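Local coordinates for protein meso-diaminopimelate dehydrogenase (Clostridium tetani, PDB 3WGY) that catalyses, as a meso-diaminopimelate dehydrogenase, the reversible NADP-dependent oxidative deamination of meso-diaminopimelate, and is here an engineered variant bound to the 2-oxo acid 4-methyl-2-oxovalerate, at residues Q25-M29 with V285-R289; G114-I119 with K299-V305. The protein carries 6 engineered substitutions. All coordinates share one frame; numbering follows the deposited sequence.

Interaction 1: residues Q25-M29 with V285-R289; sequences QNDDM and VAYSR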
loop_
_atom_site.group_PDB
_atom_site.type_symbol
_atom_site.label_atom_id
_atom_site.label_comp_id
_atom_site.label_asym_id
_atom_site.label_seq_id
_atom_site.Cartn_x
_atom_site.Cartn_y
_atom_site.Cartn_z
ATOM N N GLN B 25 -1.193 0.622 -22.795
ATOM C CA GLN B 25 -1.875 1.517 -21.860
ATOM C C GLN B 25 -0.908 2.567 -21.308
ATOM O O GLN B 25 -1.280 3.365 -20.452
ATOM C CB GLN B 25 -2.467 0.731 -20.677
ATOM C CG GLN B 25 -3.459 -0.358 -21.047
ATOM C CD GLN B 25 -4.175 -0.938 -19.834
ATOM O OE1 GLN B 25 -3.549 -1.268 -18.820
ATOM N NE2 GLN B 25 -5.494 -1.077 -19.938
ATOM N N ASN B 26 0.329 2.564 -21.800
ATOM C CA ASN B 26 1.340 3.502 -21.326
ATOM C C ASN B 26 1.966 4.341 -22.437
ATOM O O ASN B 26 2.965 3.954 -23.047
ATOM C CB ASN B 26 2.422 2.733 -20.572
ATOM C CG ASN B 26 1.888 2.064 -19.315
ATOM O OD1 ASN B 26 1.979 2.612 -18.215
ATOM N ND2 ASN B 26 1.310 0.885 -19.477
ATOM N N ASP B 27 1.374 5.505 -22.673
ATOM C CA ASP B 27 1.828 6.428 -23.705
ATOM C C ASP B 27 3.314 6.789 -23.698
ATOM O O ASP B 27 3.847 7.200 -24.726
ATOM C CB ASP B 27 0.997 7.713 -23.647
ATOM C CG ASP B 27 -0.445 7.493 -24.072
ATOM O OD1 ASP B 27 -0.663 7.086 -25.235
ATOM O OD2 ASP B 27 -1.358 7.721 -23.247
ATOM N N ASP B 28 3.990 6.651 -22.565
ATOM C CA ASP B 28 5.412 6.992 -22.520
ATOM C C ASP B 28 6.333 5.809 -22.825
ATOM O O ASP B 28 7.561 5.922 -22.736
ATOM C CB ASP B 28 5.762 7.598 -21.163
ATOM C CG ASP B 28 5.670 6.599 -20.028
ATOM O OD1 ASP B 28 4.807 5.700 -20.088
ATOM O OD2 ASP B 28 6.457 6.735 -19.066
ATOM N N MET B 29 5.744 4.679 -23.197
ATOM C CA MET B 29 6.532 3.489 -23.514
ATOM C C MET B 29 6.320 2.991 -24.932
ATOM O O MET B 29 5.290 3.254 -25.560
ATOM C CB MET B 29 6.196 2.353 -22.557
ATOM C CG MET B 29 6.665 2.573 -21.150
ATOM S SD MET B 29 6.111 1.208 -20.120
ATOM C CE MET B 29 6.406 1.890 -18.485
ATOM N N VAL B 285 5.241 -3.796 -15.988
ATOM C CA VAL B 285 5.381 -2.601 -16.806
ATOM C C VAL B 285 5.606 -1.343 -15.971
ATOM O O VAL B 285 6.506 -0.559 -16.273
ATOM C CB VAL B 285 4.153 -2.390 -17.700
ATOM C CG1 VAL B 285 4.269 -1.057 -18.444
ATOM C CG2 VAL B 285 4.044 -3.544 -18.692
ATOM N N ALA B 286 4.801 -1.146 -14.927
ATOM C CA ALA B 286 4.952 0.036 -14.084
ATOM C C ALA B 286 6.356 0.109 -13.491
ATOM O O ALA B 286 6.980 1.181 -13.462
ATOM C CB ALA B 286 3.922 0.031 -12.977
ATOM N N TYR B 287 6.849 -1.030 -13.015
ATOM C CA TYR B 287 8.182 -1.080 -12.437
ATOM C C TYR B 287 9.274 -0.866 -13.486
ATOM O O TYR B 287 10.401 -0.507 -13.147
ATOM C CB TYR B 287 8.384 -2.391 -11.678
ATOM C CG TYR B 287 7.961 -2.256 -10.230
ATOM C CD1 TYR B 287 8.823 -1.699 -9.284
ATOM C CD2 TYR B 287 6.664 -2.575 -9.830
ATOM C CE1 TYR B 287 8.403 -1.448 -7.976
ATOM C CE2 TYR B 287 6.230 -2.330 -8.521
ATOM C CZ TYR B 287 7.104 -1.759 -7.604
ATOM O OH TYR B 287 6.669 -1.450 -6.334
ATOM N N SER B 288 8.935 -1.063 -14.758
ATOM C CA SER B 288 9.899 -0.833 -15.829
ATOM C C SER B 288 10.170 0.658 -15.896
ATOM O O SER B 288 11.295 1.081 -16.154
ATOM C CB SER B 288 9.357 -1.306 -17.178
ATOM O OG SER B 288 9.531 -2.702 -17.304
ATOM N N ARG B 289 9.128 1.451 -15.663
ATOM C CA ARG B 289 9.269 2.898 -15.687
ATOM C C ARG B 289 10.232 3.314 -14.584
ATOM O O ARG B 289 11.070 4.191 -14.782
ATOM C CB ARG B 289 7.917 3.589 -15.471
ATOM C CG ARG B 289 8.025 5.114 -15.468
ATOM C CD ARG B 289 6.677 5.812 -15.384
ATOM N NE ARG B 289 5.800 5.501 -16.512
ATOM C CZ ARG B 289 4.831 4.596 -16.487
ATOM N NH1 ARG B 289 4.594 3.893 -15.383
ATOM N NH2 ARG B 289 4.100 4.389 -17.572
#
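R289 grips D28 side-on through two parallel hydrogen bonds that together make a salt bridge. NE donates to D28 OD2 over 2.9 Å, and NH2 donates to D28 OD1 over 2.9 Å, both nearly straight. Each oxygen is met on its syn side, and carboxylate and guanidinium lie nearly coplanar, 11° apart, the geometry of a bidentate pair that fixes the rotation of both groups. The same NH2 also donates to N26 OD1 at 2.8 Å, in the guanidinium plane though tilted from the amide plane. Two acceptors thus use this one nitrogen, while the N26 amide is oriented from its other end by a bond from ND2 to the backbone O of A22.

Packing by M29 completes the interface. Its chain runs extended beyond CG (chi2 176°, chi3 -166°), which carries the methyl over one face of the guanidinium, displaced toward the NH2 rim, with CE 3.5 Å from R289 NH2. The sulfur makes an apolar contact with V285, SD to CG1 being 3.4 Å, and CE also approaches V285 O. On the backbone side, a type I beta turn from N26 to M29, closed by M29 N to N26 O at 2.9 Å, sets N26, D28 and M29 all toward the helix.

The turn joins helix 14-23 to strand 29-36 of the Rossmann-type sheet, and helix 276-296 packs against this turn. V285 also touches V19, A22 and I23 of helix 14-23, M29 reaches I5 of strand 5-10, and S288 lies on I7 and on V65 and I67 of strand 65-68.

Interaction 2: residues G114-I119 with K299-V305; sequences GNISLI and KKGAVTV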
loop_
_atom_site.group_PDB
_atom_site.type_symbol
_atom_site.label_atom_id
_atom_site.label_comp_id
_atom_site.label_asym_id
_atom_site.label_seq_id
_atom_site.Cartn_x
_atom_site.Cartn_y
_atom_site.Cartn_z
ATOM N N GLY B 114 27.417 -2.737 -15.171
ATOM C CA GLY B 114 27.003 -1.345 -15.111
ATOM C C GLY B 114 25.522 -1.173 -15.411
ATOM O O GLY B 114 25.105 -0.161 -15.978
ATOM N N ASN B 115 24.726 -2.169 -15.034
ATOM C CA ASN B 115 23.281 -2.140 -15.257
ATOM C C ASN B 115 22.542 -2.314 -13.940
ATOM O O ASN B 115 23.151 -2.570 -12.904
ATOM C CB ASN B 115 22.871 -3.271 -16.199
ATOM C CG ASN B 115 23.406 -3.086 -17.598
ATOM O OD1 ASN B 115 23.673 -4.062 -18.305
ATOM N ND2 ASN B 115 23.552 -1.836 -18.018
ATOM N N ILE B 116 21.222 -2.183 -13.980
ATOM C CA ILE B 116 20.420 -2.352 -12.779
ATOM C C ILE B 116 19.387 -3.429 -13.054
ATOM O O ILE B 116 18.829 -3.494 -14.144
ATOM C CB ILE B 116 19.716 -1.036 -12.367
ATOM C CG1 ILE B 116 18.692 -1.310 -11.259
ATOM C CG2 ILE B 116 19.043 -0.402 -13.572
ATOM C CD1 ILE B 116 18.075 -0.057 -10.678
ATOM N N SER B 117 19.147 -4.283 -12.065
ATOM C CA SER B 117 18.182 -5.367 -12.217
ATOM C C SER B 117 17.173 -5.416 -11.084
ATOM O O SER B 117 17.543 -5.482 -9.916
ATOM C CB SER B 117 18.896 -6.719 -12.286
ATOM O OG SER B 117 19.662 -6.833 -13.468
ATOM N N LEU B 118 15.896 -5.385 -11.437
ATOM C CA LEU B 118 14.836 -5.466 -10.441
ATOM C C LEU B 118 14.365 -6.916 -10.371
ATOM O O LEU B 118 13.910 -7.476 -11.364
ATOM C CB LEU B 118 13.662 -4.563 -10.828
ATOM C CG LEU B 118 12.393 -4.794 -10.003
ATOM C CD1 LEU B 118 12.704 -4.560 -8.529
ATOM C CD2 LEU B 118 11.279 -3.856 -10.487
ATOM N N ILE B 119 14.490 -7.527 -9.203
ATOM C CA ILE B 119 14.057 -8.908 -9.045
ATOM C C ILE B 119 12.822 -9.023 -8.154
ATOM O O ILE B 119 12.545 -8.146 -7.334
ATOM C CB ILE B 119 15.153 -9.783 -8.407
ATOM C CG1 ILE B 119 15.266 -9.458 -6.918
ATOM C CG2 ILE B 119 16.501 -9.526 -9.093
ATOM C CD1 ILE B 119 15.990 -10.509 -6.119
ATOM N N LYS B 299 21.971 4.336 -11.143
ATOM C CA LYS B 299 21.849 3.331 -10.092
ATOM C C LYS B 299 22.370 2.004 -10.654
ATOM O O LYS B 299 21.974 1.598 -11.744
ATOM C CB LYS B 299 20.382 3.183 -9.685
ATOM C CG LYS B 299 20.163 2.977 -8.197
ATOM C CD LYS B 299 20.952 1.793 -7.656
ATOM C CE LYS B 299 20.823 1.699 -6.137
ATOM N NZ LYS B 299 21.686 0.638 -5.545
ATOM N N LYS B 300 23.252 1.336 -9.915
ATOM C CA LYS B 300 23.828 0.068 -10.369
ATOM C C LYS B 300 23.519 -1.073 -9.407
ATOM O O LYS B 300 23.384 -0.860 -8.204
ATOM C CB LYS B 300 25.354 0.192 -10.506
ATOM C CG LYS B 300 25.841 1.378 -11.337
ATOM C CD LYS B 300 25.413 1.274 -12.789
ATOM C CE LYS B 300 25.895 2.475 -13.590
ATOM N NZ LYS B 300 25.395 2.456 -14.995
ATOM N N GLY B 301 23.409 -2.285 -9.940
ATOM C CA GLY B 301 23.138 -3.434 -9.093
ATOM C C GLY B 301 21.703 -3.927 -9.112
ATOM O O GLY B 301 20.880 -3.457 -9.899
ATOM N N ALA B 302 21.407 -4.882 -8.238
ATOM C CA ALA B 302 20.065 -5.446 -8.141
ATOM C C ALA B 302 19.263 -4.736 -7.054
ATOM O O ALA B 302 19.816 -4.288 -6.052
ATOM C CB ALA B 302 20.141 -6.938 -7.843
ATOM N N VAL B 303 17.956 -4.639 -7.267
ATOM C CA VAL B 303 17.051 -3.993 -6.321
ATOM C C VAL B 303 15.737 -4.758 -6.290
ATOM O O VAL B 303 15.415 -5.496 -7.226
ATOM C CB VAL B 303 16.728 -2.535 -6.742
ATOM C CG1 VAL B 303 17.974 -1.671 -6.660
ATOM C CG2 VAL B 303 16.160 -2.521 -8.153
ATOM N N THR B 304 14.990 -4.583 -5.204
ATOM C CA THR B 304 13.692 -5.217 -5.049
ATOM C C THR B 304 12.675 -4.082 -4.937
ATOM O O THR B 304 13.058 -2.909 -4.844
ATOM C CB THR B 304 13.625 -6.081 -3.769
ATOM O OG1 THR B 304 13.535 -5.235 -2.616
ATOM C CG2 THR B 304 14.868 -6.954 -3.647
ATOM N N VAL B 305 11.388 -4.414 -4.946
ATOM C CA VAL B 305 10.369 -3.380 -4.829
ATOM C C VAL B 305 10.534 -2.596 -3.525
ATOM O O VAL B 305 10.132 -1.443 -3.436
ATOM C CB VAL B 305 8.947 -3.982 -4.871
ATOM C CG1 VAL B 305 8.716 -4.641 -6.215
ATOM C CG2 VAL B 305 8.766 -5.000 -3.744
HETATM O O HOH W 1 10.906 -7.176 -5.525
#
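I116, S117 and L118 pair in parallel with G301, A302 and V303, the axes of the two short strands approaching to 4.5 Å with 23° between their directions. The ladder alternates as parallel strands do: G301 N donates to N115 O, S117 N to G301 O, V303 N to S117 O at 2.8 Å, and I119 N to V303 O. CA-H...O contacts from I116 to G301 O, from A302 to S117 O and from L118 to V303 O supplement it. Further along, a water bridges I119 O and V305 N.

Among the side chains, I116 and L118 share a sheet face with V303. With CG1 anti to the backbone N (chi1 170°) and the chain extended, I116 sends CD1 to V303 CG2, 4.0 Å away, and also nears K299 CB. From the other side along the strand, L118 CD1 meets the same V303 methyl and bends over the backbone, 3.2 Å from V303 O. On the reverse face A302 CB packs near S117 O. Beyond the paired residues the I119 and T304 side chains cross obliquely, CG1 of I119 meeting CG2 of T304. At the entry end, K300 folds back at chi2 (-64°), bringing NZ within 2.8 Å of G114 O, a bond from above the carbonyl plane. G114, of positive phi, closes helix 99-113 in a Schellman motif.

Strand 301-303 is the outermost of the seven-stranded parallel sheet within this chain; strand 116-118 is its inner neighbour, with strand 88-90 beyond. I116 and L118 face helix 276-296, through I291 and Y287, whereas S117, I119 and A302 face helix 99-113, through M106, H102 and F103.

Overall arrangement
Interactions 1 and 2 lie about 17 Å apart, centre to centre, and share helix 276-296 as their link. The helix carries 285-289 of interaction 1 and leads in the chain to strand 301-303 of interaction 2. Y287 joins the two directly, its CB 3.5 Å from L118 CD2 and its CZ 3.6 Å from V305 CG1. Along the chain the segments alternate, 25-29, 114-119, 285-289 and 299-305, so both contacts bring the C-terminal part back onto the N-terminal Rossmann-type domain: one packs the returning helix against the turn before strand 29-36, the other adds a final strand to the same parallel sheet.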